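Local atomic coordinates of TetR family transcription regulator (Marinobacter aquaeolei, PDB entry 3PAS), a protein that probably binds DNA through a helix-turn-helix domain and regulates transcription. Residues K9-A12 against F13-T17; R19-D23 against H24-A28; P42-L45 against Y46-E50; L55-A58 against T59-V63; F103-H106 against E107-H111. All blocks are in the same frame, centred on the assembly; numbering follows the deposited sequence.

How the contacts relate
Contacts 1 and 2 follow each other along helix 5-24, with centres about 14 Å apart. Contact 1 touches contact 3, on the predicted DNA-binding helix, with centres about 11 Å apart, and contact 4, on helix 52-76, at about 10 Å, where Tyr62 OH probably hydrogen-bonds Glu15 OE2. Contact 5 belongs to the C-terminal half, packs chiefly against contacts 2 and 4, each about 11 Å away between centres, the latter through a probable hydrogen bond from Tyr105 OH to Leu56 O, and brushes contact 1 through Tyr105 and Thr17. Contacts 3 and 5 do not touch, their nearest atoms lying about 10 Å apart. An acetate, probably from the crystallisation liquor, sits beside contact 5.

Contact 1: K9-A12 against F13-T17; sequences KRIA and FLEAT
The carbonyl oxygen of Phe13, a residue whose ring leans back on Lys9, is gripped twice: Thr17 OG1 donates to Phe13 O at 2.8 Å and Thr17 N to the same oxygen at 3.0 Å. The two donors arrive from opposite faces of the carbonyl plane, which ties the threonine hydroxyl down to the helix backbone. One turn earlier the Phe13 amide closes on Lys9 O at 3.1 Å, and Leu14 N reaches Arg10 O at 2.9 Å, nearly in line with the carbonyl bond. With CG beside the backbone N and trans to the carbonyl carbon (chi1 -66°), the Phe13 ring swings back along the helix until CD2 stands 3.1 Å from Lys9 O. Leu14 folds the same way, its CG 3.3 Å from Arg10 O. Beyond this turn the Phe13 ring packs on Leu45, Thr44 and Tyr48 of helix 42-48; an alanine here would probably open a gap between the two helices and take the Phe13 ring away from Leu45. Glu15 leads off elsewhere, its carboxylate shared between a salt bridge to Arg99 and the hydroxyl of Tyr62, while Arg10 pairs with Asp6. The arrangement is that of a regular amphipathic alpha-helix, the first helix of the TetR-type three-helix DNA-binding domain, with its apolar side turned to the helix-turn-helix.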
# COMPACT_ATOMS: atom_id res chain seq x y z
N LYS B 9 28.78 -6.46 -17.17
CA LYS B 9 29.20 -6.85 -15.83
C LYS B 9 28.40 -5.99 -14.86
O LYS B 9 27.90 -6.48 -13.84
CB LYS B 9 30.71 -6.60 -15.61
CG LYS B 9 31.65 -7.45 -16.40
CD LYS B 9 31.87 -8.78 -15.76
CE LYS B 9 32.97 -9.54 -16.45
NZ LYS B 9 34.30 -8.94 -16.20
N ARG B 10 28.26 -4.71 -15.18
CA ARG B 10 27.52 -3.79 -14.32
C ARG B 10 26.08 -4.29 -14.16
O ARG B 10 25.60 -4.37 -13.06
CB ARG B 10 27.52 -2.36 -14.82
CG ARG B 10 28.80 -1.57 -14.53
CD ARG B 10 28.77 -0.13 -15.09
NE ARG B 10 30.07 0.54 -14.84
CZ ARG B 10 30.39 1.17 -13.70
NH1 ARG B 10 29.53 1.25 -12.69
NH2 ARG B 10 31.60 1.72 -13.55
N ILE B 11 25.43 -4.61 -15.28
CA ILE B 11 24.06 -5.15 -15.27
C ILE B 11 23.94 -6.41 -14.42
O ILE B 11 22.93 -6.61 -13.71
CB ILE B 11 23.57 -5.45 -16.73
CG1 ILE B 11 23.40 -4.14 -17.51
CG2 ILE B 11 22.22 -6.22 -16.74
CD1 ILE B 11 22.24 -3.34 -17.05
N ALA B 12 24.96 -7.26 -14.45
CA ALA B 12 24.95 -8.48 -13.67
C ALA B 12 24.88 -8.12 -12.20
O ALA B 12 24.07 -8.71 -11.44
CB ALA B 12 26.15 -9.39 -13.97
N PHE B 13 25.68 -7.12 -11.78
CA PHE B 13 25.64 -6.69 -10.38
C PHE B 13 24.38 -5.96 -9.97
O PHE B 13 23.89 -6.17 -8.86
CB PHE B 13 26.87 -5.84 -10.03
CG PHE B 13 28.18 -6.59 -10.08
CD1 PHE B 13 28.42 -7.69 -9.25
CD2 PHE B 13 29.16 -6.21 -10.97
CE1 PHE B 13 29.61 -8.37 -9.31
CE2 PHE B 13 30.37 -6.89 -11.01
CZ PHE B 13 30.60 -7.98 -10.18
N LEU B 14 23.87 -5.08 -10.84
CA LEU B 14 22.69 -4.33 -10.58
C LEU B 14 21.48 -5.28 -10.45
O LEU B 14 20.73 -5.18 -9.51
CB LEU B 14 22.46 -3.28 -11.67
CG LEU B 14 23.53 -2.19 -11.75
CD1 LEU B 14 23.54 -1.52 -13.12
CD2 LEU B 14 23.34 -1.21 -10.58
N GLU B 15 21.35 -6.22 -11.38
CA GLU B 15 20.29 -7.22 -11.33
C GLU B 15 20.40 -8.14 -10.10
O GLU B 15 19.41 -8.45 -9.46
CB GLU B 15 20.31 -8.03 -12.64
CG GLU B 15 19.71 -7.29 -13.83
CD GLU B 15 18.18 -7.08 -13.72
OE1 GLU B 15 17.48 -7.77 -12.92
OE2 GLU B 15 17.65 -6.20 -14.42
N ALA B 16 21.61 -8.55 -9.74
CA ALA B 16 21.81 -9.39 -8.56
C ALA B 16 21.40 -8.63 -7.29
O ALA B 16 20.86 -9.21 -6.35
CB ALA B 16 23.28 -9.84 -8.46
N THR B 17 21.66 -7.32 -7.28
CA THR B 17 21.28 -6.45 -6.16
C THR B 17 19.75 -6.39 -6.08
O THR B 17 19.18 -6.59 -5.02
CB THR B 17 21.85 -5.05 -6.29
OG1 THR B 17 23.28 -5.10 -6.31
CG2 THR B 17 21.46 -4.18 -5.10

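Contact 2: R19-D23 against H24-A28; sequences REVAD and HGFSA
The imidazole of His24 has Asp23 CB over one face, 3.3 Å above the plane and off toward the rim, a CH-pi contact, and Glu20 O at its edge near the plane. The Phe26 ring takes Val21 CG1 over a face in the same manner, 3.6 Å above its plane. Glu20 O receives His24 N at 2.7 Å, and ND1 of the same histidine adds a weak bond at 3.4 Å, with the ring edge facing that oxygen. With CG1 trans to the backbone N (chi1 171°), Val21 presents one methyl to the phenyl face, while its CG2 comes to 3.8 Å from Phe26 CD1. Phe26 also meets Trp114 edge-to-face and packs on Leu56, Thr108 and Phe109; a serine in its place would probably leave Val21 CG1 without its ring partner and open a gap toward helix 100-110. Between the rings, Gly25 N bonds Val21 O at 2.7 Å, and the positive phi of this glycine (84°) turns the chain off the helix axis. This is a glycine-terminated helix C-terminus, here the end of the first helix of the TetR DNA-binding domain, leading into helix 31-37 of the helix-turn-helix.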
# COMPACT_ATOMS: atom_id res chain seq x y z
N ARG B 19 17.58 -8.64 -7.17
CA ARG B 19 17.09 -9.92 -6.70
C ARG B 19 17.30 -10.20 -5.23
O ARG B 19 16.35 -10.63 -4.53
CB ARG B 19 17.68 -11.10 -7.51
CG ARG B 19 17.30 -11.09 -8.96
CD ARG B 19 17.66 -12.41 -9.65
NE ARG B 19 19.04 -12.82 -9.46
CZ ARG B 19 20.08 -12.36 -10.17
NH1 ARG B 19 19.90 -11.46 -11.11
NH2 ARG B 19 21.30 -12.81 -9.92
N GLU B 20 18.52 -9.94 -4.73
CA GLU B 20 18.85 -10.24 -3.36
C GLU B 20 18.10 -9.34 -2.39
O GLU B 20 17.58 -9.82 -1.36
CB GLU B 20 20.36 -10.19 -3.16
CG GLU B 20 21.09 -11.27 -3.90
CD GLU B 20 20.77 -12.66 -3.36
OE1 GLU B 20 21.00 -12.89 -2.16
OE2 GLU B 20 20.31 -13.51 -4.16
N VAL B 21 18.03 -8.05 -2.69
CA VAL B 21 17.32 -7.13 -1.80
C VAL B 21 15.81 -7.40 -1.86
O VAL B 21 15.12 -7.41 -0.80
CB VAL B 21 17.64 -5.68 -2.09
CG1 VAL B 21 16.71 -4.74 -1.27
CG2 VAL B 21 19.14 -5.39 -1.79
N ALA B 22 15.29 -7.63 -3.08
CA ALA B 22 13.86 -7.90 -3.21
C ALA B 22 13.54 -9.16 -2.40
O ALA B 22 12.53 -9.20 -1.73
CB ALA B 22 13.42 -8.03 -4.72
N ASP B 23 14.39 -10.16 -2.45
CA ASP B 23 14.13 -11.39 -1.70
C ASP B 23 14.41 -11.35 -0.20
O ASP B 23 13.64 -11.93 0.59
CB ASP B 23 14.94 -12.54 -2.24
CG ASP B 23 14.45 -13.04 -3.60
OD1 ASP B 23 13.47 -12.48 -4.17
OD2 ASP B 23 15.08 -13.99 -4.09
N HIS B 24 15.50 -10.69 0.21
CA HIS B 24 15.99 -10.79 1.60
C HIS B 24 16.13 -9.44 2.34
O HIS B 24 16.40 -9.43 3.54
CB HIS B 24 17.33 -11.54 1.61
CG HIS B 24 17.26 -12.88 0.94
ND1 HIS B 24 17.70 -13.08 -0.36
CD2 HIS B 24 16.78 -14.07 1.36
CE1 HIS B 24 17.51 -14.35 -0.69
NE2 HIS B 24 16.93 -14.96 0.33
N GLY B 25 15.92 -8.33 1.66
CA GLY B 25 16.01 -6.98 2.28
C GLY B 25 17.47 -6.50 2.31
O GLY B 25 18.41 -7.26 1.96
N PHE B 26 17.66 -5.25 2.70
CA PHE B 26 19.02 -4.65 2.67
C PHE B 26 20.03 -5.22 3.63
O PHE B 26 21.17 -5.53 3.27
CB PHE B 26 18.92 -3.14 2.95
CG PHE B 26 18.33 -2.35 1.82
CD1 PHE B 26 18.92 -2.36 0.57
CD2 PHE B 26 17.20 -1.56 2.01
CE1 PHE B 26 18.40 -1.63 -0.49
CE2 PHE B 26 16.67 -0.82 0.99
CZ PHE B 26 17.27 -0.84 -0.27
N SER B 27 19.63 -5.30 4.89
CA SER B 27 20.50 -5.73 5.97
C SER B 27 21.06 -7.10 5.76
O SER B 27 22.22 -7.33 6.07
CB SER B 27 19.73 -5.71 7.28
OG SER B 27 19.36 -4.38 7.54
N ALA B 28 20.27 -8.02 5.23
CA ALA B 28 20.78 -9.37 5.00
C ALA B 28 21.66 -9.49 3.76
O ALA B 28 22.39 -10.46 3.62
CB ALA B 28 19.61 -10.38 4.91

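Contact 3: P42-L45 against Y46-E50; sequences PATL and YIYYE
Leu45 packs its CD2 against Tyr46 and Tyr49, and with Tyr46 and Thr44 it buries much of its surface in this turn. The carbonyl of Leu45 takes two amides: Tyr49 N bonds Leu45 O at 2.9 Å in the carbonyl plane, whereas Tyr48 N, at 3.0 Å from the same oxygen, sits well above that plane. The side chain of Leu45 is stretched out with CG trans to the backbone N (chi1 -172°), which brings its CD2 between two tyrosines: CD2 lies 4.1 Å from Tyr46 CD1 and 4.1 Å from Tyr49 CB. Tyr46 turns the other way, its ring folded back over the preceding turn so that CD2 stands 3.2 Å from Pro42 O, the same oxygen that accepts the straight bond from Tyr46 N at 2.9 Å. The ring lies by Pro42 CB and Leu45 CD2, with the carbonyl oxygen of Tyr49 at its edge, in plane. Thr44 points along with Tyr48: its CG2 touches Tyr48 CE2 at 4.0 Å, and the methyl CG2 of Ile47 lies over the centre of the same tyrosine ring. The hydroxyl of Thr44 finds its partner in Ser41. Toward the C-terminal side the helix is only weakly bonded, and i to i+3 bonds of the 3-10 kind, such as Ile47 N to Thr44 O, appear. Helix 42-48 lies in the predicted helix-turn-helix, where it would probably be the recognition helix. Leu45 is inserted among Val31 and Ile34 of helix 31-37 and Leu55 of helix 52-76, while Tyr48 and Tyr49 rest on helix 5-24.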
# COMPACT_ATOMS: atom_id res chain seq x y z
N PRO B 42 33.86 -10.63 -5.40
CA PRO B 42 33.77 -9.29 -4.82
C PRO B 42 34.83 -8.34 -5.39
O PRO B 42 34.55 -7.16 -5.58
CB PRO B 42 34.01 -9.54 -3.33
CG PRO B 42 33.60 -10.95 -3.11
CD PRO B 42 33.87 -11.69 -4.39
N ALA B 43 36.04 -8.84 -5.69
CA ALA B 43 37.10 -8.00 -6.31
C ALA B 43 36.58 -7.40 -7.60
O ALA B 43 36.75 -6.22 -7.84
CB ALA B 43 38.47 -8.83 -6.55
N THR B 44 35.85 -8.18 -8.37
CA THR B 44 35.23 -7.68 -9.60
C THR B 44 34.16 -6.63 -9.33
O THR B 44 34.11 -5.62 -10.00
CB THR B 44 34.68 -8.83 -10.45
OG1 THR B 44 35.77 -9.71 -10.79
CG2 THR B 44 34.03 -8.31 -11.73
N LEU B 45 33.28 -6.91 -8.38
CA LEU B 45 32.27 -5.98 -7.98
C LEU B 45 32.91 -4.63 -7.66
O LEU B 45 32.42 -3.58 -8.14
CB LEU B 45 31.48 -6.53 -6.78
CG LEU B 45 30.25 -5.73 -6.35
CD1 LEU B 45 29.15 -6.63 -5.65
CD2 LEU B 45 30.66 -4.57 -5.44
N TYR B 46 33.98 -4.64 -6.86
CA TYR B 46 34.63 -3.40 -6.51
C TYR B 46 35.26 -2.63 -7.69
O TYR B 46 35.57 -1.44 -7.56
CB TYR B 46 35.66 -3.60 -5.41
CG TYR B 46 35.07 -4.04 -4.06
CD1 TYR B 46 34.01 -3.37 -3.47
CD2 TYR B 46 35.61 -5.12 -3.38
CE1 TYR B 46 33.52 -3.75 -2.23
CE2 TYR B 46 35.12 -5.53 -2.16
CZ TYR B 46 34.09 -4.83 -1.59
OH TYR B 46 33.61 -5.25 -0.40
N ILE B 47 35.45 -3.27 -8.82
CA ILE B 47 35.90 -2.51 -10.02
C ILE B 47 34.84 -1.45 -10.38
O ILE B 47 35.14 -0.29 -10.74
CB ILE B 47 36.14 -3.44 -11.24
CG1 ILE B 47 37.23 -4.46 -10.94
CG2 ILE B 47 36.51 -2.60 -12.45
CD1 ILE B 47 37.45 -5.55 -12.01
N TYR B 48 33.59 -1.84 -10.24
CA TYR B 48 32.48 -1.01 -10.68
C TYR B 48 31.80 -0.18 -9.60
O TYR B 48 31.29 0.91 -9.88
CB TYR B 48 31.46 -1.92 -11.35
CG TYR B 48 32.08 -2.69 -12.47
CD1 TYR B 48 32.39 -2.09 -13.68
CD2 TYR B 48 32.43 -4.00 -12.29
CE1 TYR B 48 33.00 -2.84 -14.72
CE2 TYR B 48 33.04 -4.73 -13.27
CZ TYR B 48 33.32 -4.16 -14.49
OH TYR B 48 33.93 -4.92 -15.43
N TYR B 49 31.77 -0.72 -8.37
CA TYR B 49 31.05 -0.10 -7.25
C TYR B 49 31.98 -0.08 -6.06
O TYR B 49 32.56 -1.11 -5.72
CB TYR B 49 29.76 -0.86 -6.96
CG TYR B 49 28.90 -0.86 -8.21
CD1 TYR B 49 28.23 0.30 -8.61
CD2 TYR B 49 28.83 -1.98 -9.01
CE1 TYR B 49 27.57 0.33 -9.78
CE2 TYR B 49 28.12 -1.97 -10.17
CZ TYR B 49 27.50 -0.82 -10.55
OH TYR B 49 26.81 -0.78 -11.72
N GLU B 50 32.10 1.07 -5.42
CA GLU B 50 33.08 1.22 -4.35
C GLU B 50 32.75 0.46 -3.09
O GLU B 50 33.65 -0.02 -2.38
CB GLU B 50 33.33 2.70 -4.03
CG GLU B 50 33.94 3.41 -5.25
CD GLU B 50 34.08 4.91 -5.09
OE1 GLU B 50 34.87 5.31 -4.22
OE2 GLU B 50 33.45 5.68 -5.88

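Contact 4: L55-A58 against T59-V63; sequences LLLA and TFYYV
Thr59 reaches back to Leu55 with both its backbone and its hydroxyl. Thr59 OG1 donates to Leu55 O at 2.8 Å and Thr59 N to the same oxygen at 2.9 Å; the two come from opposite faces of the carbonyl plane, the hydroxyl standing well above it. OG1 gets there because it lies beside the backbone N (chi1 -61°), and CD1 of Leu55 approaches the hydroxyl, 3.7 Å from OG1. The buried oxygen is thus held from two directions, which probably fixes the rotation of the threonine side chain. Two residues on, Leu57 and Tyr61 run side by side in the same direction: Leu57 CG touches Tyr61 CE2 at 3.7 Å, while Leu57 CD1 makes an off-centre CH-pi contact with the ring, 4.2 Å from its centroid. The Tyr61 amide bonds Leu57 O at 3.0 Å, so the backbone bond and the aliphatic-aromatic pair lie on the same turn. These turns belong to helix 52-76, which in TetR-family proteins runs from the DNA-binding domain into the C-terminal ligand-binding and dimerisation domain. The next amides keep the spacing, Tyr62 N reaching Ala58 O at 2.8 Å. Further out, the Thr59 side packs against Leu14 and Thr17 of helix 5-24, and the Leu57 side against Ile119 of helix 117-126, with Arg122 in a cation-pi contact on Tyr61. Phe60 stacks on Phe109 of helix 100-110.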
# COMPACT_ATOMS: atom_id res chain seq x y z
N LEU B 55 26.52 0.80 -4.59
CA LEU B 55 25.82 -0.21 -5.40
C LEU B 55 24.31 -0.16 -5.22
O LEU B 55 23.55 -0.19 -6.18
CB LEU B 55 26.35 -1.60 -5.05
CG LEU B 55 25.67 -2.75 -5.83
CD1 LEU B 55 25.58 -2.50 -7.36
CD2 LEU B 55 26.44 -4.04 -5.52
N LEU B 56 23.88 0.00 -3.98
CA LEU B 56 22.44 0.17 -3.69
C LEU B 56 21.84 1.40 -4.39
O LEU B 56 20.75 1.34 -4.94
CB LEU B 56 22.21 0.25 -2.19
CG LEU B 56 22.54 -0.95 -1.31
CD1 LEU B 56 22.18 -0.68 0.17
CD2 LEU B 56 21.92 -2.31 -1.77
N LEU B 57 22.56 2.53 -4.38
CA LEU B 57 22.13 3.73 -5.05
C LEU B 57 22.08 3.54 -6.56
O LEU B 57 21.09 3.90 -7.18
CB LEU B 57 23.03 4.92 -4.73
CG LEU B 57 22.56 6.31 -5.19
CD1 LEU B 57 21.07 6.60 -4.81
CD2 LEU B 57 23.52 7.35 -4.60
N ALA B 58 23.16 3.02 -7.14
CA ALA B 58 23.23 2.74 -8.59
C ALA B 58 22.08 1.81 -9.02
O ALA B 58 21.52 1.94 -10.12
CB ALA B 58 24.63 2.15 -8.99
N THR B 59 21.77 0.84 -8.17
CA THR B 59 20.70 -0.11 -8.43
C THR B 59 19.36 0.63 -8.40
O THR B 59 18.48 0.37 -9.22
CB THR B 59 20.71 -1.32 -7.42
OG1 THR B 59 21.95 -2.05 -7.54
CG2 THR B 59 19.58 -2.34 -7.75
N PHE B 60 19.19 1.53 -7.44
CA PHE B 60 17.96 2.31 -7.36
C PHE B 60 17.78 3.12 -8.67
O PHE B 60 16.69 3.12 -9.27
CB PHE B 60 17.93 3.20 -6.15
CG PHE B 60 16.66 3.99 -6.04
CD1 PHE B 60 15.51 3.38 -5.70
CD2 PHE B 60 16.64 5.33 -6.36
CE1 PHE B 60 14.31 4.10 -5.61
CE2 PHE B 60 15.46 6.05 -6.26
CZ PHE B 60 14.32 5.44 -5.90
N TYR B 61 18.84 3.75 -9.13
CA TYR B 61 18.78 4.50 -10.39
C TYR B 61 18.57 3.66 -11.62
O TYR B 61 17.88 4.07 -12.56
CB TYR B 61 20.02 5.37 -10.58
CG TYR B 61 20.09 6.52 -9.63
CD1 TYR B 61 18.95 7.25 -9.29
CD2 TYR B 61 21.31 6.96 -9.13
CE1 TYR B 61 19.02 8.34 -8.44
CE2 TYR B 61 21.38 8.07 -8.27
CZ TYR B 61 20.23 8.75 -7.94
OH TYR B 61 20.27 9.84 -7.11
N TYR B 62 19.18 2.48 -11.64
CA TYR B 62 18.96 1.52 -12.70
C TYR B 62 17.47 1.09 -12.75
O TYR B 62 16.83 1.06 -13.83
CB TYR B 62 19.85 0.31 -12.45
CG TYR B 62 19.54 -0.91 -13.27
CD1 TYR B 62 19.95 -0.99 -14.59
CD2 TYR B 62 18.88 -2.01 -12.72
CE1 TYR B 62 19.71 -2.12 -15.34
CE2 TYR B 62 18.65 -3.13 -13.47
CZ TYR B 62 19.07 -3.18 -14.80
OH TYR B 62 18.84 -4.30 -15.61
N VAL B 63 16.91 0.76 -11.60
CA VAL B 63 15.52 0.31 -11.51
C VAL B 63 14.58 1.48 -11.94
O VAL B 63 13.73 1.35 -12.83
CB VAL B 63 15.22 -0.22 -10.09
CG1 VAL B 63 13.74 -0.36 -9.88
CG2 VAL B 63 15.99 -1.57 -9.81

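Contact 5: F103-H106 against E107-H111; sequences FRYH and ETFTH. With ACT (acetate ion), chain M.
His106 and Thr110 meet one turn apart, and the imidazole can be followed outward from CB. CB lies 3.1 Å from Glu107 N, and CG lies trans to the backbone N (chi1 -178°), which puts the ring beside Thr110. ND1 comes within 3.5 Å of Glu107 N, but across this contact the ring meets a methyl: Thr110 CG2 lies over one face, offset toward the rim, nearest to CE1 at 3.4 Å and to NE2 at 3.6 Å. This CH-pi contact depends on Thr110 itself, whose OG1 takes the crowded position between backbone N and carbonyl carbon and leaves CG2 beside the backbone N, where it faces the ring. The hydroxyl is used as well, for Thr110 OG1 donates to His106 O at 3.1 Å while Thr110 N bonds that oxygen at 2.8 Å from the other face of its plane. On the neighbouring side of the helix, Tyr105 and Phe109 run in the same direction, with Phe109 CD2 4.0 Å from Tyr105 CE2. Arg104 bends at chi2 and chi3 to give a weak bond, NH1 to acetate OXT at 3.2 Å, and the acetate methyl rests against the Phe103 ring. Glu107 has its salt-bridge partner in Arg157. Helix 100-110 sits between the two halves of the protein: Tyr105 and Thr108 face Val21 of helix 5-24, His106 meets Phe60 of helix 52-76, and Phe103 and Glu107 lie against Tyr160 of helix 148-167.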
# COMPACT_ATOMS: atom_id res chain seq x y z
N PHE B 103 9.75 -3.29 -9.03
CA PHE B 103 8.84 -2.57 -8.14
C PHE B 103 9.21 -2.78 -6.65
O PHE B 103 9.14 -1.85 -5.85
CB PHE B 103 7.39 -3.09 -8.29
CG PHE B 103 6.64 -2.57 -9.49
CD1 PHE B 103 7.28 -2.07 -10.61
CD2 PHE B 103 5.23 -2.64 -9.50
CE1 PHE B 103 6.55 -1.62 -11.73
CE2 PHE B 103 4.52 -2.17 -10.59
CZ PHE B 103 5.20 -1.67 -11.71
N ARG B 104 9.53 -4.02 -6.27
CA ARG B 104 9.86 -4.30 -4.86
C ARG B 104 11.16 -3.58 -4.43
O ARG B 104 11.21 -2.99 -3.34
CB ARG B 104 9.98 -5.79 -4.66
CG ARG B 104 10.22 -6.21 -3.25
CD ARG B 104 9.58 -7.57 -3.00
NE ARG B 104 8.92 -7.53 -1.71
CZ ARG B 104 7.82 -6.83 -1.44
NH1 ARG B 104 7.22 -6.09 -2.38
NH2 ARG B 104 7.31 -6.86 -0.21
N TYR B 105 12.17 -3.63 -5.29
CA TYR B 105 13.42 -2.87 -5.03
C TYR B 105 13.12 -1.37 -4.85
O TYR B 105 13.53 -0.75 -3.87
CB TYR B 105 14.51 -3.10 -6.09
CG TYR B 105 15.83 -2.51 -5.61
CD1 TYR B 105 16.67 -3.25 -4.82
CD2 TYR B 105 16.12 -1.17 -5.80
CE1 TYR B 105 17.88 -2.72 -4.33
CE2 TYR B 105 17.29 -0.60 -5.30
CZ TYR B 105 18.17 -1.40 -4.56
OH TYR B 105 19.34 -0.89 -4.05
N HIS B 106 12.38 -0.78 -5.78
CA HIS B 106 11.98 0.62 -5.66
C HIS B 106 11.27 0.94 -4.30
O HIS B 106 11.63 1.89 -3.59
CB HIS B 106 11.08 1.02 -6.85
CG HIS B 106 10.68 2.46 -6.80
ND1 HIS B 106 9.58 2.89 -6.08
CD2 HIS B 106 11.28 3.57 -7.29
CE1 HIS B 106 9.52 4.21 -6.14
NE2 HIS B 106 10.52 4.64 -6.89
N GLU B 107 10.28 0.13 -3.97
CA GLU B 107 9.52 0.24 -2.71
C GLU B 107 10.42 0.04 -1.47
O GLU B 107 10.40 0.84 -0.55
CB GLU B 107 8.40 -0.82 -2.72
CG GLU B 107 7.45 -0.86 -1.48
CD GLU B 107 6.47 0.30 -1.45
OE1 GLU B 107 6.50 1.15 -2.37
OE2 GLU B 107 5.67 0.36 -0.47
N THR B 108 11.23 -1.01 -1.46
CA THR B 108 12.12 -1.24 -0.33
C THR B 108 13.06 -0.05 -0.15
O THR B 108 13.23 0.44 0.98
CB THR B 108 12.99 -2.52 -0.49
OG1 THR B 108 12.13 -3.65 -0.62
CG2 THR B 108 13.86 -2.72 0.77
N PHE B 109 13.66 0.44 -1.24
CA PHE B 109 14.61 1.55 -1.17
C PHE B 109 13.95 2.84 -0.73
O PHE B 109 14.47 3.53 0.18
CB PHE B 109 15.29 1.79 -2.52
CG PHE B 109 16.49 2.73 -2.47
CD1 PHE B 109 16.32 4.10 -2.48
CD2 PHE B 109 17.78 2.22 -2.46
CE1 PHE B 109 17.41 4.97 -2.44
CE2 PHE B 109 18.89 3.09 -2.41
CZ PHE B 109 18.70 4.47 -2.40
N THR B 110 12.84 3.20 -1.38
CA THR B 110 12.16 4.47 -1.04
C THR B 110 11.66 4.50 0.40
O THR B 110 11.53 5.57 0.96
CB THR B 110 10.97 4.88 -2.01
OG1 THR B 110 9.95 3.90 -1.93
CG2 THR B 110 11.42 5.03 -3.44
N HIS B 111 11.36 3.35 1.00
CA HIS B 111 10.86 3.24 2.39
C HIS B 111 12.02 2.92 3.35
O HIS B 111 11.79 2.38 4.40
CB HIS B 111 9.85 2.08 2.56
CG HIS B 111 8.47 2.36 2.05
ND1 HIS B 111 7.51 3.02 2.80
CD2 HIS B 111 7.85 2.01 0.90
CE1 HIS B 111 6.39 3.09 2.11
NE2 HIS B 111 6.57 2.49 0.95
C ACT M . 5.08 -6.38 -6.04
O ACT M . 4.34 -7.38 -5.82
OXT ACT M . 6.14 -6.36 -5.39
CH3 ACT M . 4.69 -5.29 -6.99